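Local coordinates for MaoC-like dehydratase (Phytophthora Capsici, PDB 3KH8), which probably catalyses the reversible hydration and dehydration of enoyl-CoA-type thioesters as a hot-dog-fold lyase, at residues 125-131 / 275-281; 209-213 / 260-266; 56-62 / 81-87. All blocks are in the same frame, centred on the assembly; numbering follows the deposited sequence.

How the contacts relate
Contact 1 lies near the centre of the folded chain, one face buried and the other partly exposed, and is carried mainly by backbone hydrogen bonds, joining strands from the two family regions into one sheet. Contact 2, about 17 Å away between centres and partly exposed, sets the last turns of helix 251-266 on strand 209-214 through aromatic, amide and guanidinium groups, with a water between. Contact 3 is buried and mostly apolar, fitting a loop against helix 56-65 beside the second subunit. Helix 251-266 and the loop tie them together: L262 packs on I277, F84 meets R260, and L86 touches V130 and I277. Contacts 1 and 2 reach the same sheet, whereas contact 3 approaches it through its loop.

Contact 1: 125-131 / 275-281; sequences HGEQSVE and KSIRVRF
With CG of H125 trans to its backbone N (chi1 -170°) and CG of F281 swung beside its own N (chi1 -54°), the two rings come together at one end of the ladder. F281 lays its CE2 over one face of the imidazole, toward the rim, 3.6 Å from H125 CE1, with the ring planes oblique at 47°. The same phenyl corner also rests on CB of Q128. The Q128 chain bends at chi2, lifting its amide away from 275-281 so that it lies between H125 and S129: OE1 sits at the imidazole edge and takes a weak bond from H125 NE2, and NE2 gives a bond to S129 O at 3.2 Å. The strands run antiparallel. Q128 and V279 form one hydrogen-bonded pair (Q128 N to V279 O 3.1 Å, V279 N to Q128 O 2.9 Å) and V130 and I277 the next, where V130 N reaches I277 O at 2.7 Å. F281 N closes the ladder on G126 O (2.8 Å), an oxygen that also accepts from a water. CG2 of I277 presses on CB of V130 at 3.8 Å, on the side that meets helix 251-266. On the opposite side, E127 CG lies against R280 CB without joining the charged ends, and the guanidinium of R278 leaves the contact for E321 and the carbonyl of A198. Backbone bonds thus fix the register and unite two halves as one sheet, as in double hot-dog hydratases, between a buried, mostly apolar helix-facing side that also holds the Q128 amide and a polar side rich in charged residues.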
loop_
_atom_site.group_PDB
_atom_site.type_symbol
_atom_site.label_atom_id
_atom_site.label_comp_id
_atom_site.label_asym_id
_atom_site.label_seq_id
_atom_site.Cartn_x
_atom_site.Cartn_y
_atom_site.Cartn_z
ATOM N N HIS A 125 -22.603 8.075 0.111
ATOM C CA HIS A 125 -21.717 9.182 -0.212
ATOM C C HIS A 125 -22.006 9.634 -1.639
ATOM O O HIS A 125 -21.604 8.987 -2.608
ATOM C CB HIS A 125 -20.250 8.775 -0.026
ATOM C CG HIS A 125 -19.287 9.920 -0.115
ATOM N ND1 HIS A 125 -17.956 9.745 -0.426
ATOM C CD2 HIS A 125 -19.462 11.252 0.057
ATOM C CE1 HIS A 125 -17.349 10.919 -0.431
ATOM N NE2 HIS A 125 -18.242 11.850 -0.145
ATOM N N GLY A 126 -22.727 10.746 -1.750
ATOM C CA GLY A 126 -23.246 11.209 -3.029
ATOM C C GLY A 126 -22.387 12.225 -3.750
ATOM O O GLY A 126 -22.345 12.232 -4.979
ATOM N N GLU A 127 -21.709 13.083 -2.985
ATOM C CA GLU A 127 -20.959 14.208 -3.541
ATOM C C GLU A 127 -19.659 14.458 -2.780
ATOM O O GLU A 127 -19.580 14.218 -1.573
ATOM C CB GLU A 127 -21.811 15.484 -3.519
ATOM C CG GLU A 127 -23.043 15.446 -4.424
ATOM C CD GLU A 127 -23.882 16.714 -4.375
ATOM O OE1 GLU A 127 -23.497 17.683 -3.686
ATOM O OE2 GLU A 127 -24.942 16.740 -5.038
ATOM N N GLN A 128 -18.648 14.953 -3.490
ATOM C CA GLN A 128 -17.395 15.365 -2.864
ATOM C C GLN A 128 -16.803 16.595 -3.540
ATOM O O GLN A 128 -16.719 16.664 -4.766
ATOM C CB GLN A 128 -16.368 14.225 -2.867
ATOM C CG GLN A 128 -15.095 14.532 -2.066
ATOM C CD GLN A 128 -15.370 14.672 -0.578
ATOM O OE1 GLN A 128 -16.016 13.817 0.022
ATOM N NE2 GLN A 128 -14.893 15.759 0.016
ATOM N N SER A 129 -16.390 17.554 -2.721
ATOM C CA SER A 129 -15.683 18.731 -3.190
ATOM C C SER A 129 -14.372 18.868 -2.423
ATOM O O SER A 129 -14.332 18.655 -1.208
ATOM C CB SER A 129 -16.538 19.983 -2.994
ATOM O OG SER A 129 -15.812 21.140 -3.356
ATOM N N VAL A 130 -13.308 19.208 -3.148
ATOM C CA VAL A 130 -11.993 19.448 -2.561
ATOM C C VAL A 130 -11.426 20.750 -3.110
ATOM O O VAL A 130 -11.280 20.909 -4.324
ATOM C CB VAL A 130 -11.008 18.281 -2.842
ATOM C CG1 VAL A 130 -9.639 18.568 -2.237
ATOM C CG2 VAL A 130 -11.553 16.973 -2.291
ATOM N N GLU A 131 -11.128 21.682 -2.210
ATOM C CA GLU A 131 -10.489 22.937 -2.573
ATOM C C GLU A 131 -9.132 23.039 -1.886
ATOM O O GLU A 131 -9.047 22.976 -0.658
ATOM C CB GLU A 131 -11.371 24.130 -2.190
ATOM C CG GLU A 131 -10.831 25.463 -2.693
ATOM C CD GLU A 131 -11.623 26.666 -2.205
ATOM O OE1 GLU A 131 -12.679 26.485 -1.551
ATOM O OE2 GLU A 131 -11.180 27.801 -2.485
ATOM N N LYS A 275 -6.199 23.163 -8.259
ATOM C CA LYS A 275 -6.891 24.104 -7.369
ATOM C C LYS A 275 -8.160 23.579 -6.700
ATOM O O LYS A 275 -8.303 23.671 -5.477
ATOM C CB LYS A 275 -7.151 25.445 -8.074
ATOM C CG LYS A 275 -5.888 26.249 -8.352
ATOM C CD LYS A 275 -5.192 26.637 -7.049
ATOM C CE LYS A 275 -3.828 27.235 -7.302
ATOM N NZ LYS A 275 -3.025 27.334 -6.046
ATOM N N SER A 276 -9.084 23.046 -7.489
ATOM C CA SER A 276 -10.306 22.485 -6.920
ATOM C C SER A 276 -10.901 21.401 -7.798
ATOM O O SER A 276 -10.628 21.329 -8.996
ATOM C CB SER A 276 -11.351 23.575 -6.637
ATOM O OG SER A 276 -11.821 24.153 -7.840
ATOM N N ILE A 277 -11.718 20.561 -7.176
ATOM C CA ILE A 277 -12.384 19.464 -7.849
ATOM C C ILE A 277 -13.666 19.130 -7.089
ATOM O O ILE A 277 -13.662 19.045 -5.857
ATOM C CB ILE A 277 -11.439 18.222 -7.999
ATOM C CG1 ILE A 277 -12.123 17.092 -8.782
ATOM C CG2 ILE A 277 -10.895 17.758 -6.630
ATOM C CD1 ILE A 277 -11.163 16.052 -9.345
ATOM N N ARG A 278 -14.766 18.989 -7.824
ATOM C CA ARG A 278 -16.025 18.526 -7.243
ATOM C C ARG A 278 -16.724 17.537 -8.169
ATOM O O ARG A 278 -16.660 17.666 -9.395
ATOM C CB ARG A 278 -16.944 19.697 -6.880
ATOM C CG ARG A 278 -17.353 20.598 -8.047
ATOM C CD ARG A 278 -18.318 21.660 -7.553
ATOM N NE ARG A 278 -18.657 22.645 -8.578
ATOM C CZ ARG A 278 -19.893 22.901 -8.999
ATOM N NH1 ARG A 278 -20.932 22.241 -8.489
ATOM N NH2 ARG A 278 -20.094 23.827 -9.925
ATOM N N VAL A 279 -17.378 16.542 -7.578
ATOM C CA VAL A 279 -17.973 15.451 -8.338
ATOM C C VAL A 279 -19.237 14.978 -7.641
ATOM O O VAL A 279 -19.481 15.318 -6.474
ATOM C CB VAL A 279 -17.006 14.226 -8.460
ATOM C CG1 VAL A 279 -15.681 14.611 -9.119
ATOM C CG2 VAL A 279 -16.762 13.560 -7.093
ATOM N N ARG A 280 -20.037 14.195 -8.355
ATOM C CA ARG A 280 -21.011 13.346 -7.687
ATOM C C ARG A 280 -20.778 11.893 -8.065
ATOM O O ARG A 280 -20.295 11.595 -9.160
ATOM C CB ARG A 280 -22.458 13.790 -7.950
ATOM C CG ARG A 280 -22.999 13.472 -9.322
ATOM C CD ARG A 280 -24.438 13.977 -9.477
ATOM N NE ARG A 280 -24.777 14.121 -10.889
ATOM C CZ ARG A 280 -24.605 15.235 -11.595
ATOM N NH1 ARG A 280 -24.118 16.330 -11.024
ATOM N NH2 ARG A 280 -24.935 15.256 -12.876
ATOM N N PHE A 281 -21.102 10.993 -7.146
ATOM C CA PHE A 281 -20.955 9.570 -7.389
ATOM C C PHE A 281 -22.290 9.019 -7.853
ATOM O O PHE A 281 -23.274 9.021 -7.107
ATOM C CB PHE A 281 -20.438 8.867 -6.130
ATOM C CG PHE A 281 -19.177 9.478 -5.585
ATOM C CD1 PHE A 281 -17.952 9.253 -6.210
ATOM C CD2 PHE A 281 -19.216 10.305 -4.467
ATOM C CE1 PHE A 281 -16.780 9.832 -5.721
ATOM C CE2 PHE A 281 -18.043 10.892 -3.968
ATOM C CZ PHE A 281 -16.827 10.651 -4.599
HETATM O O HOH W 1 -24.999 11.833 -6.269
#

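Contact 2: 209-213 / 260-266; sequences FNDEF and RALFKQF
The ring of F209 is overlapped by the amide of Q265, stacked on one face with planes 12° apart and NE2 3.5 Å from F209 CE1. In Q265, chi1 (-177°) puts CG over the ring, and the bend at chi2 (59°) lays the amide across it. The neighbouring F266 reaches F209 obliquely, its CZ 3.8 Å from F209 CD2. At the other end of the strand, the guanidinium of R260 stands edge-on over the face of F213 in a cation-pi contact: NH1 hangs above the ring centre, and CZ is 4.1 Å from the F213 centroid. NE also forms a salt bridge with E68, and NH1 a hydrogen bond with the carbonyl of I66, which together fix the group's rotation. Between these aromatic ends, D211 sets CB and OD2 against CB of A261. A water donates both to D211 OD2 (2.8 Å) and to A261 O (2.7 Å), linking strand to helix where no direct hydrogen bond does. K264 passes its CD near the same carboxylate. Strand 209-214 pairs with 290-297, on which A261, L262 and F266 also pack, a long helix cradled by an antiparallel sheet as in the hot-dog fold.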
loop_
_atom_site.group_PDB
_atom_site.type_symbol
_atom_site.label_atom_id
_atom_site.label_comp_id
_atom_site.label_asym_id
_atom_site.label_seq_id
_atom_site.Cartn_x
_atom_site.Cartn_y
_atom_site.Cartn_z
ATOM N N PHE A 209 -10.378 15.399 -24.318
ATOM C CA PHE A 209 -9.306 14.485 -23.940
ATOM C C PHE A 209 -9.879 13.261 -23.239
ATOM O O PHE A 209 -10.913 13.341 -22.572
ATOM C CB PHE A 209 -8.285 15.192 -23.036
ATOM C CG PHE A 209 -7.697 16.443 -23.640
ATOM C CD1 PHE A 209 -6.717 16.364 -24.629
ATOM C CD2 PHE A 209 -8.126 17.700 -23.221
ATOM C CE1 PHE A 209 -6.171 17.524 -25.195
ATOM C CE2 PHE A 209 -7.588 18.863 -23.777
ATOM C CZ PHE A 209 -6.608 18.772 -24.768
ATOM N N ASN A 210 -9.207 12.128 -23.412
ATOM C CA ASN A 210 -9.585 10.886 -22.753
ATOM C C ASN A 210 -8.367 10.230 -22.129
ATOM O O ASN A 210 -7.253 10.362 -22.636
ATOM C CB ASN A 210 -10.232 9.916 -23.746
ATOM C CG ASN A 210 -11.553 10.425 -24.288
ATOM O OD1 ASN A 210 -12.581 10.375 -23.607
ATOM N ND2 ASN A 210 -11.535 10.910 -25.525
ATOM N N ASP A 211 -8.588 9.536 -21.019
ATOM C CA ASP A 211 -7.556 8.736 -20.378
ATOM C C ASP A 211 -8.257 7.508 -19.825
ATOM O O ASP A 211 -9.469 7.525 -19.600
ATOM C CB ASP A 211 -6.867 9.530 -19.256
ATOM C CG ASP A 211 -5.475 8.983 -18.892
ATOM O OD1 ASP A 211 -5.069 7.917 -19.407
ATOM O OD2 ASP A 211 -4.782 9.629 -18.075
ATOM N N GLU A 212 -7.511 6.430 -19.629
ATOM C CA GLU A 212 -8.080 5.254 -18.985
ATOM C C GLU A 212 -7.092 4.600 -18.041
ATOM O O GLU A 212 -5.878 4.677 -18.237
ATOM C CB GLU A 212 -8.615 4.242 -20.008
ATOM C CG GLU A 212 -7.562 3.619 -20.904
ATOM C CD GLU A 212 -8.085 2.414 -21.669
ATOM O OE1 GLU A 212 -9.244 2.449 -22.144
ATOM O OE2 GLU A 212 -7.328 1.429 -21.797
ATOM N N PHE A 213 -7.633 3.973 -17.005
ATOM C CA PHE A 213 -6.833 3.226 -16.056
ATOM C C PHE A 213 -7.546 1.933 -15.697
ATOM O O PHE A 213 -8.688 1.946 -15.235
ATOM C CB PHE A 213 -6.534 4.051 -14.795
ATOM C CG PHE A 213 -5.755 3.292 -13.752
ATOM C CD1 PHE A 213 -4.403 3.004 -13.949
ATOM C CD2 PHE A 213 -6.376 2.847 -12.586
ATOM C CE1 PHE A 213 -3.681 2.291 -12.992
ATOM C CE2 PHE A 213 -5.664 2.132 -11.629
ATOM C CZ PHE A 213 -4.314 1.854 -11.835
ATOM N N ARG A 260 -6.019 11.822 -11.157
ATOM C CA ARG A 260 -4.749 11.476 -11.791
ATOM C C ARG A 260 -4.745 11.869 -13.266
ATOM O O ARG A 260 -3.764 12.428 -13.759
ATOM C CB ARG A 260 -4.468 9.978 -11.668
ATOM C CG ARG A 260 -4.044 9.503 -10.278
ATOM C CD ARG A 260 -3.966 7.980 -10.231
ATOM N NE ARG A 260 -3.243 7.454 -11.387
ATOM C CZ ARG A 260 -3.502 6.296 -11.982
ATOM N NH1 ARG A 260 -4.470 5.503 -11.535
ATOM N NH2 ARG A 260 -2.787 5.935 -13.036
ATOM N N ALA A 261 -5.842 11.569 -13.962
ATOM C CA ALA A 261 -5.976 11.919 -15.375
ATOM C C ALA A 261 -5.959 13.436 -15.560
ATOM O O ALA A 261 -5.294 13.947 -16.463
ATOM C CB ALA A 261 -7.250 11.319 -15.955
ATOM N N LEU A 262 -6.677 14.144 -14.689
ATOM C CA LEU A 262 -6.749 15.607 -14.741
ATOM C C LEU A 262 -5.398 16.269 -14.471
ATOM O O LEU A 262 -5.011 17.205 -15.175
ATOM C CB LEU A 262 -7.824 16.133 -13.780
ATOM C CG LEU A 262 -9.267 15.763 -14.141
ATOM C CD1 LEU A 262 -10.155 15.808 -12.898
ATOM C CD2 LEU A 262 -9.812 16.671 -15.249
ATOM N N PHE A 263 -4.684 15.778 -13.457
ATOM C CA PHE A 263 -3.349 16.288 -13.144
ATOM C C PHE A 263 -2.392 16.062 -14.307
ATOM O O PHE A 263 -1.626 16.959 -14.668
ATOM C CB PHE A 263 -2.778 15.656 -11.860
ATOM C CG PHE A 263 -1.368 16.099 -11.548
ATOM C CD1 PHE A 263 -1.133 17.307 -10.903
ATOM C CD2 PHE A 263 -0.275 15.319 -11.925
ATOM C CE1 PHE A 263 0.173 17.732 -10.626
ATOM C CE2 PHE A 263 1.033 15.734 -11.653
ATOM C CZ PHE A 263 1.255 16.941 -10.999
ATOM N N LYS A 264 -2.448 14.864 -14.885
ATOM C CA LYS A 264 -1.559 14.470 -15.980
ATOM C C LYS A 264 -1.788 15.326 -17.231
ATOM O O LYS A 264 -0.832 15.768 -17.876
ATOM C CB LYS A 264 -1.753 12.983 -16.304
ATOM C CG LYS A 264 -0.707 12.387 -17.232
ATOM C CD LYS A 264 -1.026 10.928 -17.535
ATOM C CE LYS A 264 0.033 10.299 -18.424
ATOM N NZ LYS A 264 -0.281 8.864 -18.696
ATOM N N GLN A 265 -3.056 15.565 -17.558
ATOM C CA GLN A 265 -3.407 16.321 -18.761
ATOM C C GLN A 265 -3.152 17.829 -18.636
ATOM O O GLN A 265 -2.638 18.450 -19.570
ATOM C CB GLN A 265 -4.858 16.042 -19.180
ATOM C CG GLN A 265 -5.305 16.746 -20.476
ATOM C CD GLN A 265 -4.467 16.370 -21.684
ATOM O OE1 GLN A 265 -4.202 15.193 -21.930
ATOM N NE2 GLN A 265 -4.053 17.373 -22.453
ATOM N N PHE A 266 -3.480 18.402 -17.479
ATOM C CA PHE A 266 -3.568 19.859 -17.344
ATOM C C PHE A 266 -2.537 20.562 -16.457
ATOM O O PHE A 266 -2.235 21.740 -16.679
ATOM C CB PHE A 266 -4.986 20.261 -16.922
ATOM C CG PHE A 266 -6.051 19.818 -17.887
ATOM C CD1 PHE A 266 -6.256 20.505 -19.083
ATOM C CD2 PHE A 266 -6.841 18.710 -17.606
ATOM C CE1 PHE A 266 -7.236 20.097 -19.983
ATOM C CE2 PHE A 266 -7.824 18.289 -18.499
ATOM C CZ PHE A 266 -8.024 18.982 -19.692
HETATM O O HOH W 2 -4.621 12.347 -18.580
#

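Contact 3: 56-62 / 81-87; sequences QRDLLMY and FSAFPLY
F81 begins the loop by reaching helix 56-65 with its ring: CE1 meets L60 CD2 at 3.5 Å, and CE2 lies near the amide N of Q56, whose NE2 is bonded to the carbonyl of P138. Next, the methyl of A83 fits against L59 CD2 (3.6 Å). The backbone N of F84 gives its hydrogen to a water that itself donates to L59 O at 2.8 Å; this water lies in the ring plane at the edge of Y62, as does CB of F84. L86 then sets CB and CD2 against the hydroxyl of Y62, the nearer being CB at 3.4 Å. Y87, closing a type I turn from F84, points its ring edge at the face of Y62, CD1 3.4 Å from Y62 CG, with planes 63° apart. Y62 receives it because its CG stands trans to N (chi1 177°), sending the ring out from the helix; L59 CD2 meanwhile covers a face of Y87. Beyond the pair, F84 and L86 pack on helix 251-266, P85 and L86 touch strand 274-281, and F84 meets F73 of helix 71-74 edge-to-face. Helix 56-65 faces the second subunit, its R57 and D58 forming salt bridges with D58 and R57 of that neighbouring chain.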
loop_
_atom_site.group_PDB
_atom_site.type_symbol
_atom_site.label_atom_id
_atom_site.label_comp_id
_atom_site.label_asym_id
_atom_site.label_seq_id
_atom_site.Cartn_x
_atom_site.Cartn_y
_atom_site.Cartn_z
ATOM N N GLN A 56 5.447 10.775 5.200
ATOM C CA GLN A 56 5.790 10.502 3.804
ATOM C C GLN A 56 5.268 9.155 3.329
ATOM O O GLN A 56 4.736 9.042 2.224
ATOM C CB GLN A 56 7.301 10.525 3.601
ATOM C CG GLN A 56 7.881 11.889 3.423
ATOM C CD GLN A 56 9.180 11.855 2.659
ATOM O OE1 GLN A 56 9.977 10.924 2.806
ATOM N NE2 GLN A 56 9.399 12.865 1.826
ATOM N N ARG A 57 5.439 8.134 4.162
ATOM C CA ARG A 57 5.000 6.782 3.829
ATOM C C ARG A 57 3.490 6.726 3.554
ATOM O O ARG A 57 3.059 6.028 2.638
ATOM C CB ARG A 57 5.406 5.808 4.936
ATOM C CG ARG A 57 5.050 4.352 4.691
ATOM C CD ARG A 57 5.659 3.494 5.777
ATOM N NE ARG A 57 5.307 2.084 5.661
ATOM C CZ ARG A 57 4.567 1.427 6.549
ATOM N NH1 ARG A 57 4.100 2.057 7.624
ATOM N NH2 ARG A 57 4.303 0.138 6.377
ATOM N N ASP A 58 2.699 7.474 4.327
ATOM C CA ASP A 58 1.255 7.579 4.075
ATOM C C ASP A 58 0.962 8.130 2.679
ATOM O O ASP A 58 0.018 7.693 2.026
ATOM C CB ASP A 58 0.560 8.452 5.131
ATOM C CG ASP A 58 0.677 7.884 6.539
ATOM O OD1 ASP A 58 0.488 6.660 6.723
ATOM O OD2 ASP A 58 0.950 8.678 7.468
ATOM N N LEU A 59 1.765 9.100 2.240
ATOM C CA LEU A 59 1.612 9.693 0.909
ATOM C C LEU A 59 1.886 8.676 -0.200
ATOM O O LEU A 59 1.137 8.603 -1.182
ATOM C CB LEU A 59 2.525 10.917 0.745
ATOM C CG LEU A 59 2.327 12.123 1.677
ATOM C CD1 LEU A 59 3.339 13.221 1.352
ATOM C CD2 LEU A 59 0.915 12.672 1.600
ATOM N N LEU A 60 2.952 7.893 -0.030
ATOM C CA LEU A 60 3.288 6.812 -0.958
ATOM C C LEU A 60 2.201 5.740 -1.000
ATOM O O LEU A 60 1.825 5.276 -2.078
ATOM C CB LEU A 60 4.645 6.186 -0.599
ATOM C CG LEU A 60 5.874 7.112 -0.570
ATOM C CD1 LEU A 60 7.133 6.368 -0.132
ATOM C CD2 LEU A 60 6.107 7.757 -1.925
ATOM N N MET A 61 1.697 5.360 0.175
ATOM C CA MET A 61 0.643 4.347 0.289
ATOM C C MET A 61 -0.646 4.784 -0.404
ATOM O O MET A 61 -1.342 3.966 -1.013
ATOM C CB MET A 61 0.356 4.035 1.760
ATOM C CG MET A 61 1.525 3.374 2.506
ATOM S SD MET A 61 1.167 3.068 4.254
ATOM C CE MET A 61 -0.421 2.248 4.126
ATOM N N TYR A 62 -0.962 6.070 -0.291
ATOM C CA TYR A 62 -2.108 6.654 -0.985
ATOM C C TYR A 62 -1.915 6.651 -2.502
ATOM O O TYR A 62 -2.817 6.254 -3.242
ATOM C CB TYR A 62 -2.385 8.081 -0.489
ATOM C CG TYR A 62 -3.517 8.755 -1.242
ATOM C CD1 TYR A 62 -4.843 8.358 -1.046
ATOM C CD2 TYR A 62 -3.261 9.771 -2.167
ATOM C CE1 TYR A 62 -5.892 8.966 -1.743
ATOM C CE2 TYR A 62 -4.310 10.388 -2.876
ATOM C CZ TYR A 62 -5.618 9.974 -2.654
ATOM O OH TYR A 62 -6.662 10.564 -3.338
ATOM N N PHE A 81 9.068 15.508 -5.794
ATOM C CA PHE A 81 8.195 14.681 -4.954
ATOM C C PHE A 81 7.128 15.535 -4.274
ATOM O O PHE A 81 7.430 16.579 -3.694
ATOM C CB PHE A 81 8.964 13.852 -3.919
ATOM C CG PHE A 81 8.063 13.030 -3.028
ATOM C CD1 PHE A 81 7.368 11.930 -3.540
ATOM C CD2 PHE A 81 7.881 13.372 -1.692
ATOM C CE1 PHE A 81 6.516 11.173 -2.728
ATOM C CE2 PHE A 81 7.030 12.623 -0.868
ATOM C CZ PHE A 81 6.348 11.522 -1.388
ATOM N N SER A 82 5.879 15.090 -4.379
ATOM C CA SER A 82 4.736 15.835 -3.868
ATOM C C SER A 82 3.686 14.877 -3.322
ATOM O O SER A 82 3.622 13.713 -3.729
ATOM C CB SER A 82 4.103 16.673 -4.988
ATOM O OG SER A 82 5.038 17.561 -5.584
ATOM N N ALA A 83 2.862 15.371 -2.402
ATOM C CA ALA A 83 1.633 14.668 -2.040
ATOM C C ALA A 83 0.725 14.703 -3.261
ATOM O O ALA A 83 0.701 15.708 -3.985
ATOM C CB ALA A 83 0.956 15.353 -0.865
ATOM N N PHE A 84 -0.019 13.630 -3.513
ATOM C CA PHE A 84 -1.059 13.732 -4.536
ATOM C C PHE A 84 -2.150 14.688 -4.041
ATOM O O PHE A 84 -2.587 14.578 -2.894
ATOM C CB PHE A 84 -1.642 12.380 -4.960
ATOM C CG PHE A 84 -2.476 12.478 -6.206
ATOM C CD1 PHE A 84 -1.870 12.485 -7.460
ATOM C CD2 PHE A 84 -3.854 12.637 -6.123
ATOM C CE1 PHE A 84 -2.633 12.617 -8.619
ATOM C CE2 PHE A 84 -4.628 12.770 -7.276
ATOM C CZ PHE A 84 -4.019 12.763 -8.522
ATOM N N PRO A 85 -2.573 15.646 -4.894
ATOM C CA PRO A 85 -3.429 16.748 -4.433
ATOM C C PRO A 85 -4.753 16.362 -3.766
ATOM O O PRO A 85 -5.267 17.130 -2.951
ATOM C CB PRO A 85 -3.680 17.547 -5.715
ATOM C CG PRO A 85 -2.449 17.329 -6.506
ATOM C CD PRO A 85 -2.123 15.872 -6.282
ATOM N N LEU A 86 -5.296 15.193 -4.096
ATOM C CA LEU A 86 -6.553 14.745 -3.497
ATOM C C LEU A 86 -6.386 14.121 -2.103
ATOM O O LEU A 86 -7.381 13.869 -1.417
ATOM C CB LEU A 86 -7.284 13.763 -4.424
ATOM C CG LEU A 86 -8.789 13.580 -4.164
ATOM C CD1 LEU A 86 -9.576 14.811 -4.620
ATOM C CD2 LEU A 86 -9.319 12.323 -4.840
ATOM N N TYR A 87 -5.146 13.876 -1.679
ATOM C CA TYR A 87 -4.913 13.166 -0.410
ATOM C C TYR A 87 -5.695 13.678 0.822
ATOM O O TYR A 87 -6.151 12.862 1.623
ATOM C CB TYR A 87 -3.411 13.004 -0.094
ATOM C CG TYR A 87 -3.171 12.293 1.223
ATOM C CD1 TYR A 87 -3.486 10.945 1.373
ATOM C CD2 TYR A 87 -2.660 12.975 2.327
ATOM C CE1 TYR A 87 -3.286 10.284 2.592
ATOM C CE2 TYR A 87 -2.459 12.326 3.547
ATOM C CZ TYR A 87 -2.771 10.985 3.668
ATOM O OH TYR A 87 -2.578 10.339 4.864
HETATM O O HOH W 3 0.231 10.972 -2.348
#